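Local coordinates for ssDNA binding protein (Aeropyrum pernix, PDB 4PSN) that binds single-stranded DNA, which it probably entraps in a system of tunnels running between the subunits of its tetrameric assembly, at residues I72-E77 against S88-E93; G16-V21 against N49-L54; V24-L29 against D42-A47; G36-K41 against S81-D86. All blocks are in the same frame, centred on the assembly; numbering follows the deposited sequence.

Contact 1: residues I72-E77 against S88-E93; sequences IQIDYE and STLRVE
Q73 and R91 face each other as a hydrogen-bonded pair of the antiparallel beta hairpin made by strands 69-78 and 83-97. Q73 N gives its hydrogen to R91 O at 3.0 Å, and R91 N returns one to Q73 O at 2.9 Å. Above this pair the two side chains run the same way. R91 CB lies 3.7 Å from Q73 CG; CD lies alongside Q73 CG and CD, NE beside the amide carbon, and a bend at chi3 (-65°) lays the guanidinium over the Q73 amide, the planes 23° apart, with Q73 NE2 over its centre. The tip turns to D31 of the second subunit, a salt bridge from NH1, while Q73 NE2 bonds the same carboxylate. A leucine in place of R91 would probably cost D31 of that subunit this salt bridge and the Q73 amide its stacked cover. On the opposite face I72 rests against L90 and V92, toward helix 40-61. Where the strand turns its corner, T89 OG1 accepts a hydrogen from D75 N at 2.8 Å and also bonds D86 O. One water donates to T89 O and to D75 OD1, which T6 OG1 also bonds, and accepts from Q73 NE2 at 2.9 Å.

Contact 2: residues G16-V21 against N49-L54; sequences GYADKV and NLNRVL
N51 pushes its amide in between A18 and V21, where helix 17-28 runs antiparallel to helix 40-61 with the short axes 9.8 Å apart. Its CG stands anti to the carbonyl carbon (chi1 -80°), which sends the amide straight across to the facing helix. There ND2 donates to A18 O at 3.0 Å, a bent bond, its donor tilted out of the carbonyl plane. OD1 comes off less well: it is buried with no polar partner in the model, pressed instead against V21 CB at 3.3 Å. Y17 holds chi1 at 82°, with CG between the backbone N and the carbonyl carbon, and from there the ring reaches across past N51 in the opposite direction. Ring and amide planes stand 75° apart, and CE1 meets L54 CB at 3.7 Å. The methyl of A18 lies over one face of the ring, toward its rim. V21 divides its two methyls between leucines a turn apart: CG1 touches L50 CD2, the side chains crossing at about a right angle, and CG2 meets L54 CD1 tip to tip at 4.0 Å. Those leucines also face the N-terminal sheet, L50 lying on I74, F85 and F87, and L54 on I72. Farther round, D19 and R52 bond to the third subunit, so the helix pair lies between the three-stranded sheet of its own chain and a neighbouring copy.

Contact 3: residues V24-L29 against D42-A47; sequences VLFAQL and DVAMAA
V43 is the bump that fills the hollow between L25, F26 and L29 where two antiparallel helices, 17-28 and 40-61, pack in the N-terminal alpha/beta part of the chain. The short axes come within 9.9 Å and their directions differ by 145°. One methyl, V43 CG1, drops onto the middle of the F26 ring, 3.6 Å from its centroid and only 1° off the normal, a CH-pi contact about as centred as the geometry allows. The same methyl meets L25 CG at 3.9 Å, so it is held between an aromatic face and a branched aliphatic side chain. The other methyl, CG2, turns to L29 and touches its CD1 at 4.0 Å, closing the third side of the hollow.

The complementary bump comes from the first helix. L25, its CG anti to the backbone N (chi1 -171°), slides past V43 in the opposite direction and sends CD2 into a shallow recess on helix 40-61. Small side chains make that recess: A46 and A47 bring no more than a methyl each, and CD2 also rests against the backbone at V43 O and A47 N. F26 reaches past V43, its CZ touching A44 at the backbone N and at CB. I33 of helix 30-34 packs on both F26 and V43, while L25 and L29 also reach Y76 on the sheet and A46 meets F85. Within that recess L25 CD2 lies 3.8 Å from A47 CB.

Contact 4: residues G36-K41 against S81-D86; sequences GELSNK and SQIQFD
E37 meets S81 where the loop leading into helix 40-61 runs beside the turn of the hairpin formed by strands 69-78 and 83-97. The loop starts at G36, which ends helix 30-34 in a Schellman motif; its positive phi (93°) would jam a CB against the carbonyl of the residue before, so glycine is called for by the backbone alone. Next comes E37, whose contribution is its carbonyl. S81 OG donates to E37 O at 2.8 Å, approaching 22° out of the carbonyl plane, and S81 CA adds a C-H...O contact to the same oxygen at 3.3 Å.

L38 follows and supplies the apolar half. With CG beside the backbone N (chi1 -69°), its two methyls fork over the start of the strand: CD2 lies against the S81 carbonyl group, 3.6 Å from S81 C, while CD1 goes on to I83, the two side chains crossing at a slant. L29, after helix 17-28, and V78 of strand 69-78 also pack on L38. An alanine at L38 would take away both methyls and is likely to open a gap beside I83 and leave the S81 turn less firmly backed. S39 then occupies the N-cap position and forms a capping box with D42: its hydroxyl caps the backbone N of D42, and D42 OD2 accepts from S39 N in return. Helix 40-61 then begins, and its A46 packs on I83 and F85. Across the apolar patch, the last touch is L38 CD1 on I83 CD1 at 3.9 Å.

Starting from the N terminus, helix 17-28 runs out and helix 40-61 comes back. Contact 3 closes the short loop through helix 30-34, and contact 2 closes the longer one around it, so contact 3 nests within contact 2. Contact 4 opens inside both loops, at 36-41, and ends on the hairpin at 81-86, crossing both. Contact 1 begins only after contacts 2 and 3 have closed; it crosses contact 4 and zips strand 69-78 to 83-97. Apolar touches lay helices on the sheet: L50 CD2 meets I74 CG2 and F85 CE1, and A46 CB meets I83 CD1. Contacts 2 and 3 pair the helices, contact 1 the strands, and contact 4 ties the loop before helix 40-61 to the hairpin.

Contact 1: residues I72-E77 against S88-E93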
loop_
_atom_site.group_PDB
_atom_site.type_symbol
_atom_site.label_atom_id
_atom_site.label_comp_id
_atom_site.label_asym_id
_atom_site.label_seq_id
_atom_site.Cartn_x
_atom_site.Cartn_y
_atom_site.Cartn_z
ATOM N N ILE C 72 8.869 -1.250 -12.427
ATOM C CA ILE C 72 8.582 -1.572 -13.818
ATOM C C ILE C 72 7.240 -1.012 -14.205
ATOM O O ILE C 72 6.314 -0.992 -13.406
ATOM C CB ILE C 72 8.537 -3.121 -14.029
ATOM C CG1 ILE C 72 9.861 -3.745 -13.594
ATOM C CG2 ILE C 72 8.237 -3.466 -15.482
ATOM C CD1 ILE C 72 9.854 -5.236 -13.567
ATOM N N GLN C 73 7.141 -0.537 -15.433
ATOM C CA GLN C 73 5.871 -0.081 -15.933
ATOM C C GLN C 73 5.827 -0.357 -17.418
ATOM O O GLN C 73 6.855 -0.308 -18.107
ATOM C CB GLN C 73 5.643 1.405 -15.617
ATOM C CG GLN C 73 6.523 2.373 -16.359
ATOM C CD GLN C 73 6.009 3.804 -16.240
ATOM O OE1 GLN C 73 5.991 4.373 -15.144
ATOM N NE2 GLN C 73 5.559 4.383 -17.366
ATOM N N ILE C 74 4.643 -0.699 -17.905
ATOM C CA ILE C 74 4.451 -0.917 -19.331
ATOM C C ILE C 74 2.981 -0.699 -19.643
ATOM O O ILE C 74 2.123 -1.072 -18.850
ATOM C CB ILE C 74 4.879 -2.339 -19.723
ATOM C CG1 ILE C 74 4.770 -2.556 -21.232
ATOM C CG2 ILE C 74 4.065 -3.383 -18.943
ATOM C CD1 ILE C 74 5.292 -3.957 -21.648
ATOM N N ASP C 75 2.692 -0.056 -20.767
ATOM C CA ASP C 75 1.306 0.192 -21.144
ATOM C C ASP C 75 0.711 -1.062 -21.778
ATOM O O ASP C 75 1.442 -1.909 -22.308
ATOM C CB ASP C 75 1.199 1.363 -22.135
ATOM C CG ASP C 75 1.594 2.715 -21.519
ATOM O OD1 ASP C 75 1.783 2.816 -20.285
ATOM O OD2 ASP C 75 1.701 3.690 -22.293
ATOM N N TYR C 76 -0.615 -1.181 -21.734
ATOM C CA TYR C 76 -1.290 -2.289 -22.413
ATOM C C TYR C 76 -2.665 -1.905 -22.924
ATOM O O TYR C 76 -3.299 -0.960 -22.434
ATOM C CB TYR C 76 -1.398 -3.543 -21.525
ATOM C CG TYR C 76 -2.267 -3.357 -20.305
ATOM C CD1 TYR C 76 -3.626 -3.624 -20.348
ATOM C CD2 TYR C 76 -1.726 -2.910 -19.108
ATOM C CE1 TYR C 76 -4.424 -3.448 -19.235
ATOM C CE2 TYR C 76 -2.516 -2.744 -17.983
ATOM C CZ TYR C 76 -3.866 -3.008 -18.054
ATOM O OH TYR C 76 -4.655 -2.832 -16.943
ATOM N N GLU C 77 -3.110 -2.661 -23.916
ATOM C CA GLU C 77 -4.370 -2.432 -24.580
ATOM C C GLU C 77 -5.222 -3.678 -24.417
ATOM O O GLU C 77 -4.780 -4.795 -24.680
ATOM C CB GLU C 77 -4.120 -2.150 -26.061
ATOM C CG GLU C 77 -5.365 -2.015 -26.919
ATOM C CD GLU C 77 -5.034 -1.666 -28.367
ATOM O OE1 GLU C 77 -3.943 -2.056 -28.845
ATOM O OE2 GLU C 77 -5.857 -0.990 -29.024
ATOM N N SER C 88 7.211 -0.759 -26.506
ATOM C CA SER C 88 7.849 0.546 -26.686
ATOM C C SER C 88 7.596 1.462 -25.481
ATOM O O SER C 88 8.193 2.533 -25.369
ATOM C CB SER C 88 7.379 1.230 -27.977
ATOM O OG SER C 88 6.088 1.802 -27.825
ATOM N N THR C 89 6.717 1.044 -24.573
ATOM C CA THR C 89 6.457 1.851 -23.382
ATOM C C THR C 89 7.047 1.217 -22.138
ATOM O O THR C 89 6.818 1.681 -21.023
ATOM C CB THR C 89 4.958 2.043 -23.146
ATOM O OG1 THR C 89 4.371 0.779 -22.819
ATOM C CG2 THR C 89 4.291 2.619 -24.402
ATOM N N LEU C 90 7.802 0.146 -22.324
ATOM C CA LEU C 90 8.388 -0.541 -21.188
ATOM C C LEU C 90 9.445 0.350 -20.548
ATOM O O LEU C 90 10.322 0.871 -21.228
ATOM C CB LEU C 90 9.007 -1.874 -21.619
ATOM C CG LEU C 90 9.798 -2.574 -20.516
ATOM C CD1 LEU C 90 8.884 -2.968 -19.368
ATOM C CD2 LEU C 90 10.537 -3.793 -21.076
ATOM N N ARG C 91 9.354 0.529 -19.238
ATOM C CA ARG C 91 10.350 1.305 -18.521
ATOM C C ARG C 91 10.758 0.522 -17.297
ATOM O O ARG C 91 9.911 0.040 -16.555
ATOM C CB ARG C 91 9.788 2.667 -18.115
ATOM C CG ARG C 91 10.737 3.480 -17.257
ATOM C CD ARG C 91 10.010 4.605 -16.519
ATOM N NE ARG C 91 9.469 5.609 -17.430
ATOM C CZ ARG C 91 8.692 6.620 -17.052
ATOM N NH1 ARG C 91 8.357 6.764 -15.772
ATOM N NH2 ARG C 91 8.247 7.487 -17.954
ATOM N N VAL C 92 12.061 0.372 -17.095
ATOM C CA VAL C 92 12.550 -0.363 -15.942
ATOM C C VAL C 92 13.553 0.508 -15.208
ATOM O O VAL C 92 14.378 1.170 -15.828
ATOM C CB VAL C 92 13.189 -1.711 -16.352
ATOM C CG1 VAL C 92 13.902 -2.345 -15.164
ATOM C CG2 VAL C 92 12.129 -2.672 -16.903
ATOM N N GLU C 93 13.436 0.553 -13.887
ATOM C CA GLU C 93 14.421 1.222 -13.056
ATOM C C GLU C 93 15.059 0.175 -12.162
ATOM O O GLU C 93 14.419 -0.796 -11.776
ATOM C CB GLU C 93 13.771 2.322 -12.220
ATOM C CG GLU C 93 13.262 3.504 -13.050
ATOM C CD GLU C 93 12.207 4.314 -12.310
ATOM O OE1 GLU C 93 11.018 3.915 -12.344
ATOM O OE2 GLU C 93 12.567 5.338 -11.682
HETATM O O HOH W 1 4.697 2.798 -19.641
#

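Contact 2: residues G16-V21 against N49-L54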
loop_
_atom_site.group_PDB
_atom_site.type_symbol
_atom_site.label_atom_id
_atom_site.label_comp_id
_atom_site.label_asym_id
_atom_site.label_seq_id
_atom_site.Cartn_x
_atom_site.Cartn_y
_atom_site.Cartn_z
ATOM N N GLY C 16 10.735 -10.476 -6.112
ATOM C CA GLY C 16 9.295 -10.507 -5.983
ATOM C C GLY C 16 8.565 -9.850 -7.122
ATOM O O GLY C 16 7.350 -9.644 -7.038
ATOM N N TYR C 17 9.290 -9.514 -8.184
ATOM C CA TYR C 17 8.682 -8.764 -9.280
ATOM C C TYR C 17 7.554 -9.553 -9.956
ATOM O O TYR C 17 6.536 -8.968 -10.317
ATOM C CB TYR C 17 9.726 -8.308 -10.326
ATOM C CG TYR C 17 10.077 -9.393 -11.324
ATOM C CD1 TYR C 17 9.252 -9.651 -12.419
ATOM C CD2 TYR C 17 11.224 -10.168 -11.168
ATOM C CE1 TYR C 17 9.547 -10.653 -13.310
ATOM C CE2 TYR C 17 11.530 -11.173 -12.062
ATOM C CZ TYR C 17 10.690 -11.407 -13.131
ATOM O OH TYR C 17 10.986 -12.393 -14.035
ATOM N N ALA C 18 7.717 -10.869 -10.127
ATOM C CA ALA C 18 6.731 -11.620 -10.906
ATOM C C ALA C 18 5.348 -11.591 -10.247
ATOM O O ALA C 18 4.327 -11.371 -10.913
ATOM C CB ALA C 18 7.186 -13.064 -11.167
ATOM N N ASP C 19 5.317 -11.804 -8.937
ATOM C CA ASP C 19 4.052 -11.804 -8.228
ATOM C C ASP C 19 3.454 -10.404 -8.104
ATOM O O ASP C 19 2.245 -10.262 -8.069
ATOM C CB ASP C 19 4.182 -12.494 -6.865
ATOM C CG ASP C 19 4.260 -14.022 -6.997
ATOM O OD1 ASP C 19 4.041 -14.528 -8.123
ATOM O OD2 ASP C 19 4.546 -14.700 -5.989
ATOM N N LYS C 20 4.298 -9.372 -8.060
ATOM C CA LYS C 20 3.786 -8.004 -8.050
ATOM C C LYS C 20 3.118 -7.723 -9.387
ATOM O O LYS C 20 2.008 -7.186 -9.452
ATOM C CB LYS C 20 4.922 -7.006 -7.790
ATOM C CG LYS C 20 4.462 -5.567 -7.556
ATOM C CD LYS C 20 3.371 -5.503 -6.491
ATOM C CE LYS C 20 3.335 -4.175 -5.749
ATOM N NZ LYS C 20 4.188 -4.228 -4.518
ATOM N N VAL C 21 3.802 -8.096 -10.462
ATOM C CA VAL C 21 3.274 -7.926 -11.805
ATOM C C VAL C 21 1.921 -8.630 -11.948
ATOM O O VAL C 21 0.958 -8.042 -12.418
ATOM C CB VAL C 21 4.275 -8.446 -12.867
ATOM C CG1 VAL C 21 3.585 -8.639 -14.205
ATOM C CG2 VAL C 21 5.445 -7.467 -13.006
ATOM N N ASN C 49 3.380 -14.464 -19.458
ATOM C CA ASN C 49 4.191 -14.074 -20.611
ATOM C C ASN C 49 5.038 -12.832 -20.353
ATOM O O ASN C 49 6.217 -12.785 -20.716
ATOM C CB ASN C 49 3.301 -13.804 -21.831
ATOM C CG ASN C 49 2.659 -15.066 -22.380
ATOM O OD1 ASN C 49 3.123 -16.177 -22.109
ATOM N ND2 ASN C 49 1.586 -14.902 -23.156
ATOM N N LEU C 50 4.437 -11.803 -19.760
ATOM C CA LEU C 50 5.213 -10.616 -19.439
ATOM C C LEU C 50 6.330 -11.014 -18.481
ATOM O O LEU C 50 7.474 -10.611 -18.653
ATOM C CB LEU C 50 4.332 -9.525 -18.823
ATOM C CG LEU C 50 5.031 -8.215 -18.440
ATOM C CD1 LEU C 50 5.766 -7.633 -19.635
ATOM C CD2 LEU C 50 4.013 -7.197 -17.860
ATOM N N ASN C 51 6.002 -11.819 -17.474
ATOM C CA ASN C 51 7.000 -12.196 -16.483
ATOM C C ASN C 51 8.153 -12.960 -17.119
ATOM O O ASN C 51 9.306 -12.801 -16.722
ATOM C CB ASN C 51 6.366 -12.986 -15.344
ATOM C CG ASN C 51 5.684 -12.076 -14.334
ATOM O OD1 ASN C 51 6.074 -10.918 -14.189
ATOM N ND2 ASN C 51 4.669 -12.586 -13.644
ATOM N N ARG C 52 7.833 -13.769 -18.126
ATOM C CA ARG C 52 8.848 -14.575 -18.804
ATOM C C ARG C 52 9.858 -13.656 -19.468
ATOM O O ARG C 52 11.078 -13.847 -19.359
ATOM C CB ARG C 52 8.185 -15.494 -19.834
ATOM C CG ARG C 52 9.115 -16.516 -20.476
ATOM C CD ARG C 52 9.802 -15.973 -21.699
ATOM N NE ARG C 52 10.651 -16.990 -22.322
ATOM C CZ ARG C 52 11.905 -17.242 -21.955
ATOM N NH1 ARG C 52 12.604 -18.191 -22.575
ATOM N NH2 ARG C 52 12.464 -16.538 -20.973
ATOM N N VAL C 53 9.339 -12.641 -20.148
ATOM C CA VAL C 53 10.174 -11.656 -20.816
ATOM C C VAL C 53 10.997 -10.840 -19.826
ATOM O O VAL C 53 12.188 -10.593 -20.043
ATOM C CB VAL C 53 9.300 -10.720 -21.647
ATOM C CG1 VAL C 53 10.046 -9.454 -21.985
ATOM C CG2 VAL C 53 8.819 -11.452 -22.900
ATOM N N LEU C 54 10.359 -10.420 -18.737
ATOM C CA LEU C 54 11.037 -9.644 -17.713
ATOM C C LEU C 54 12.148 -10.455 -17.074
ATOM O O LEU C 54 13.177 -9.913 -16.672
ATOM C CB LEU C 54 10.043 -9.176 -16.650
ATOM C CG LEU C 54 9.069 -8.102 -17.149
ATOM C CD1 LEU C 54 8.055 -7.757 -16.062
ATOM C CD2 LEU C 54 9.839 -6.853 -17.584
#

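Contact 3: residues V24-L29 against D42-A47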
loop_
_atom_site.group_PDB
_atom_site.type_symbol
_atom_site.label_atom_id
_atom_site.label_comp_id
_atom_site.label_asym_id
_atom_site.label_seq_id
_atom_site.Cartn_x
_atom_site.Cartn_y
_atom_site.Cartn_z
ATOM N N VAL C 24 -0.909 -6.922 -9.623
ATOM C CA VAL C 24 -1.348 -5.635 -10.135
ATOM C C VAL C 24 -2.219 -5.806 -11.394
ATOM O O VAL C 24 -3.231 -5.120 -11.560
ATOM C CB VAL C 24 -0.143 -4.707 -10.426
ATOM C CG1 VAL C 24 -0.586 -3.450 -11.173
ATOM C CG2 VAL C 24 0.595 -4.348 -9.121
ATOM N N LEU C 25 -1.834 -6.721 -12.280
ATOM C CA LEU C 25 -2.598 -6.919 -13.511
ATOM C C LEU C 25 -3.991 -7.450 -13.189
ATOM O O LEU C 25 -4.986 -7.021 -13.775
ATOM C CB LEU C 25 -1.889 -7.879 -14.457
ATOM C CG LEU C 25 -2.535 -7.958 -15.838
ATOM C CD1 LEU C 25 -2.474 -6.583 -16.500
ATOM C CD2 LEU C 25 -1.830 -8.990 -16.709
ATOM N N PHE C 26 -4.058 -8.386 -12.251
ATOM C CA PHE C 26 -5.343 -8.911 -11.832
ATOM C C PHE C 26 -6.212 -7.827 -11.192
ATOM O O PHE C 26 -7.407 -7.768 -11.446
ATOM C CB PHE C 26 -5.172 -10.105 -10.895
ATOM C CG PHE C 26 -5.190 -11.435 -11.601
ATOM C CD1 PHE C 26 -6.396 -12.009 -11.997
ATOM C CD2 PHE C 26 -4.006 -12.117 -11.862
ATOM C CE1 PHE C 26 -6.421 -13.229 -12.654
ATOM C CE2 PHE C 26 -4.020 -13.338 -12.511
ATOM C CZ PHE C 26 -5.238 -13.898 -12.912
ATOM N N ALA C 27 -5.613 -6.980 -10.365
ATOM C CA ALA C 27 -6.362 -5.906 -9.709
ATOM C C ALA C 27 -6.928 -4.932 -10.735
ATOM O O ALA C 27 -8.072 -4.490 -10.614
ATOM C CB ALA C 27 -5.494 -5.171 -8.708
ATOM N N GLN C 28 -6.131 -4.611 -11.751
ATOM C CA GLN C 28 -6.545 -3.662 -12.774
ATOM C C GLN C 28 -7.599 -4.228 -13.720
ATOM O O GLN C 28 -8.375 -3.480 -14.304
ATOM C CB GLN C 28 -5.335 -3.175 -13.587
ATOM C CG GLN C 28 -4.347 -2.310 -12.795
ATOM C CD GLN C 28 -3.331 -1.648 -13.694
ATOM O OE1 GLN C 28 -3.185 -2.021 -14.855
ATOM N NE2 GLN C 28 -2.636 -0.646 -13.173
ATOM N N LEU C 29 -7.616 -5.548 -13.877
ATOM C CA LEU C 29 -8.494 -6.183 -14.852
ATOM C C LEU C 29 -9.616 -6.976 -14.177
ATOM O O LEU C 29 -10.283 -7.796 -14.810
ATOM C CB LEU C 29 -7.680 -7.096 -15.765
ATOM C CG LEU C 29 -6.655 -6.376 -16.652
ATOM C CD1 LEU C 29 -5.921 -7.383 -17.537
ATOM C CD2 LEU C 29 -7.312 -5.275 -17.500
ATOM N N ASP C 42 -6.959 -15.693 -19.386
ATOM C CA ASP C 42 -6.431 -14.631 -20.236
ATOM C C ASP C 42 -5.439 -13.782 -19.465
ATOM O O ASP C 42 -4.315 -13.554 -19.911
ATOM C CB ASP C 42 -7.562 -13.708 -20.700
ATOM C CG ASP C 42 -8.484 -14.358 -21.710
ATOM O OD1 ASP C 42 -7.999 -15.164 -22.533
ATOM O OD2 ASP C 42 -9.693 -14.044 -21.686
ATOM N N VAL C 43 -5.883 -13.295 -18.314
ATOM C CA VAL C 43 -5.063 -12.447 -17.467
ATOM C C VAL C 43 -3.833 -13.188 -16.931
ATOM O O VAL C 43 -2.738 -12.635 -16.924
ATOM C CB VAL C 43 -5.890 -11.859 -16.296
ATOM C CG1 VAL C 43 -5.021 -10.954 -15.411
ATOM C CG2 VAL C 43 -7.118 -11.094 -16.836
ATOM N N ALA C 44 -4.016 -14.434 -16.487
ATOM C CA ALA C 44 -2.912 -15.223 -15.941
ATOM C C ALA C 44 -1.825 -15.422 -16.993
ATOM O O ALA C 44 -0.634 -15.357 -16.689
ATOM C CB ALA C 44 -3.406 -16.577 -15.418
HETATM N N MSE C 45 -2.238 -15.641 -18.236
HETATM C CA MSE C 45 -1.285 -15.883 -19.316
HETATM C C MSE C 45 -0.576 -14.619 -19.737
HETATM O O MSE C 45 0.625 -14.631 -20.025
HETATM C CB MSE C 45 -1.976 -16.487 -20.524
HETATM C CG MSE C 45 -2.386 -17.935 -20.335
HETATM SE SE MSE C 45 -3.388 -18.520 -21.910
HETATM C CE MSE C 45 -2.431 -17.470 -23.257
ATOM N N ALA C 46 -1.330 -13.531 -19.803
ATOM C CA ALA C 46 -0.736 -12.230 -20.094
ATOM C C ALA C 46 0.359 -11.904 -19.081
ATOM O O ALA C 46 1.471 -11.513 -19.447
ATOM C CB ALA C 46 -1.814 -11.139 -20.108
ATOM N N ALA C 47 0.049 -12.067 -17.804
ATOM C CA ALA C 47 1.015 -11.757 -16.757
ATOM C C ALA C 47 2.201 -12.719 -16.804
ATOM O O ALA C 47 3.355 -12.309 -16.626
ATOM C CB ALA C 47 0.357 -11.810 -15.397
#

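Contact 4: residues G36-K41 against S81-D86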
loop_
_atom_site.group_PDB
_atom_site.type_symbol
_atom_site.label_atom_id
_atom_site.label_comp_id
_atom_site.label_asym_id
_atom_site.label_seq_id
_atom_site.Cartn_x
_atom_site.Cartn_y
_atom_site.Cartn_z
ATOM N N GLY C 36 -17.018 -10.603 -18.032
ATOM C CA GLY C 36 -16.969 -11.606 -19.081
ATOM C C GLY C 36 -16.121 -11.189 -20.272
ATOM O O GLY C 36 -15.937 -11.953 -21.220
ATOM N N GLU C 37 -15.592 -9.974 -20.222
ATOM C CA GLU C 37 -14.739 -9.469 -21.293
ATOM C C GLU C 37 -13.416 -10.241 -21.380
ATOM O O GLU C 37 -12.842 -10.399 -22.461
ATOM C CB GLU C 37 -14.467 -7.978 -21.077
ATOM C CG GLU C 37 -13.755 -7.295 -22.229
ATOM C CD GLU C 37 -13.667 -5.791 -22.044
ATOM O OE1 GLU C 37 -13.043 -5.118 -22.895
ATOM O OE2 GLU C 37 -14.225 -5.283 -21.045
ATOM N N LEU C 38 -12.935 -10.696 -20.225
ATOM C CA LEU C 38 -11.718 -11.493 -20.126
ATOM C C LEU C 38 -11.927 -12.620 -19.128
ATOM O O LEU C 38 -12.734 -12.505 -18.208
ATOM C CB LEU C 38 -10.547 -10.633 -19.643
ATOM C CG LEU C 38 -9.971 -9.543 -20.549
ATOM C CD1 LEU C 38 -8.958 -8.729 -19.767
ATOM C CD2 LEU C 38 -9.355 -10.128 -21.831
ATOM N N SER C 39 -11.180 -13.706 -19.296
ATOM C CA SER C 39 -11.191 -14.782 -18.313
ATOM C C SER C 39 -9.975 -14.672 -17.406
ATOM O O SER C 39 -8.988 -14.010 -17.747
ATOM C CB SER C 39 -11.158 -16.131 -19.018
ATOM O OG SER C 39 -9.928 -16.290 -19.698
ATOM N N ASN C 40 -10.045 -15.327 -16.252
ATOM C CA ASN C 40 -8.900 -15.421 -15.371
ATOM C C ASN C 40 -7.702 -15.968 -16.138
ATOM O O ASN C 40 -6.575 -15.533 -15.927
ATOM C CB ASN C 40 -9.208 -16.307 -14.168
ATOM C CG ASN C 40 -10.111 -15.626 -13.162
ATOM O OD1 ASN C 40 -9.904 -14.461 -12.798
ATOM N ND2 ASN C 40 -11.120 -16.351 -12.698
ATOM N N LYS C 41 -7.963 -16.909 -17.042
ATOM C CA LYS C 41 -6.911 -17.549 -17.827
ATOM C C LYS C 41 -6.183 -16.540 -18.705
ATOM O O LYS C 41 -4.951 -16.545 -18.770
ATOM C CB LYS C 41 -7.493 -18.669 -18.693
ATOM C CG LYS C 41 -6.452 -19.454 -19.474
ATOM C CD LYS C 41 -7.088 -20.645 -20.188
ATOM C CE LYS C 41 -6.029 -21.561 -20.802
ATOM N NZ LYS C 41 -6.604 -22.814 -21.384
ATOM N N SER C 81 -11.509 -8.826 -26.083
ATOM C CA SER C 81 -11.143 -9.942 -25.211
ATOM C C SER C 81 -9.682 -10.342 -25.382
ATOM O O SER C 81 -9.317 -11.490 -25.160
ATOM C CB SER C 81 -12.053 -11.153 -25.467
ATOM O OG SER C 81 -13.407 -10.843 -25.170
ATOM N N GLN C 82 -8.854 -9.381 -25.778
ATOM C CA GLN C 82 -7.440 -9.631 -26.007
ATOM C C GLN C 82 -6.547 -8.565 -25.361
ATOM O O GLN C 82 -6.759 -7.362 -25.533
ATOM C CB GLN C 82 -7.157 -9.715 -27.511
ATOM C CG GLN C 82 -7.924 -10.826 -28.221
ATOM C CD GLN C 82 -7.719 -10.793 -29.725
ATOM O OE1 GLN C 82 -7.251 -9.795 -30.270
ATOM N NE2 GLN C 82 -8.061 -11.887 -30.404
ATOM N N ILE C 83 -5.544 -9.031 -24.626
ATOM C CA ILE C 83 -4.578 -8.167 -23.970
ATOM C C ILE C 83 -3.307 -8.084 -24.809
ATOM O O ILE C 83 -2.727 -9.111 -25.159
ATOM C CB ILE C 83 -4.215 -8.725 -22.581
ATOM C CG1 ILE C 83 -5.479 -8.939 -21.752
ATOM C CG2 ILE C 83 -3.267 -7.787 -21.857
ATOM C CD1 ILE C 83 -5.258 -9.737 -20.482
ATOM N N GLN C 84 -2.879 -6.870 -25.137
ATOM C CA GLN C 84 -1.612 -6.680 -25.827
ATOM C C GLN C 84 -0.760 -5.649 -25.094
ATOM O O GLN C 84 -1.220 -4.546 -24.819
ATOM C CB GLN C 84 -1.849 -6.222 -27.270
ATOM C CG GLN C 84 -2.875 -7.056 -28.036
ATOM C CD GLN C 84 -3.874 -6.196 -28.806
ATOM O OE1 GLN C 84 -3.609 -5.772 -29.934
ATOM N NE2 GLN C 84 -5.028 -5.929 -28.189
ATOM N N PHE C 85 0.479 -6.013 -24.778
ATOM C CA PHE C 85 1.419 -5.075 -24.173
ATOM C C PHE C 85 2.131 -4.252 -25.240
ATOM O O PHE C 85 2.427 -4.755 -26.321
ATOM C CB PHE C 85 2.456 -5.818 -23.324
ATOM C CG PHE C 85 1.881 -6.492 -22.123
ATOM C CD1 PHE C 85 1.484 -5.752 -21.024
ATOM C CD2 PHE C 85 1.743 -7.872 -22.085
ATOM C CE1 PHE C 85 0.947 -6.366 -19.913
ATOM C CE2 PHE C 85 1.207 -8.499 -20.979
ATOM C CZ PHE C 85 0.806 -7.751 -19.887
ATOM N N ASP C 86 2.397 -2.981 -24.945
ATOM C CA ASP C 86 3.176 -2.158 -25.856
ATOM C C ASP C 86 4.599 -2.050 -25.350
ATOM O O ASP C 86 4.891 -1.257 -24.461
ATOM C CB ASP C 86 2.581 -0.760 -26.013
ATOM C CG ASP C 86 3.311 0.061 -27.073
ATOM O OD1 ASP C 86 4.467 -0.286 -27.401
ATOM O OD2 ASP C 86 2.737 1.052 -27.575
#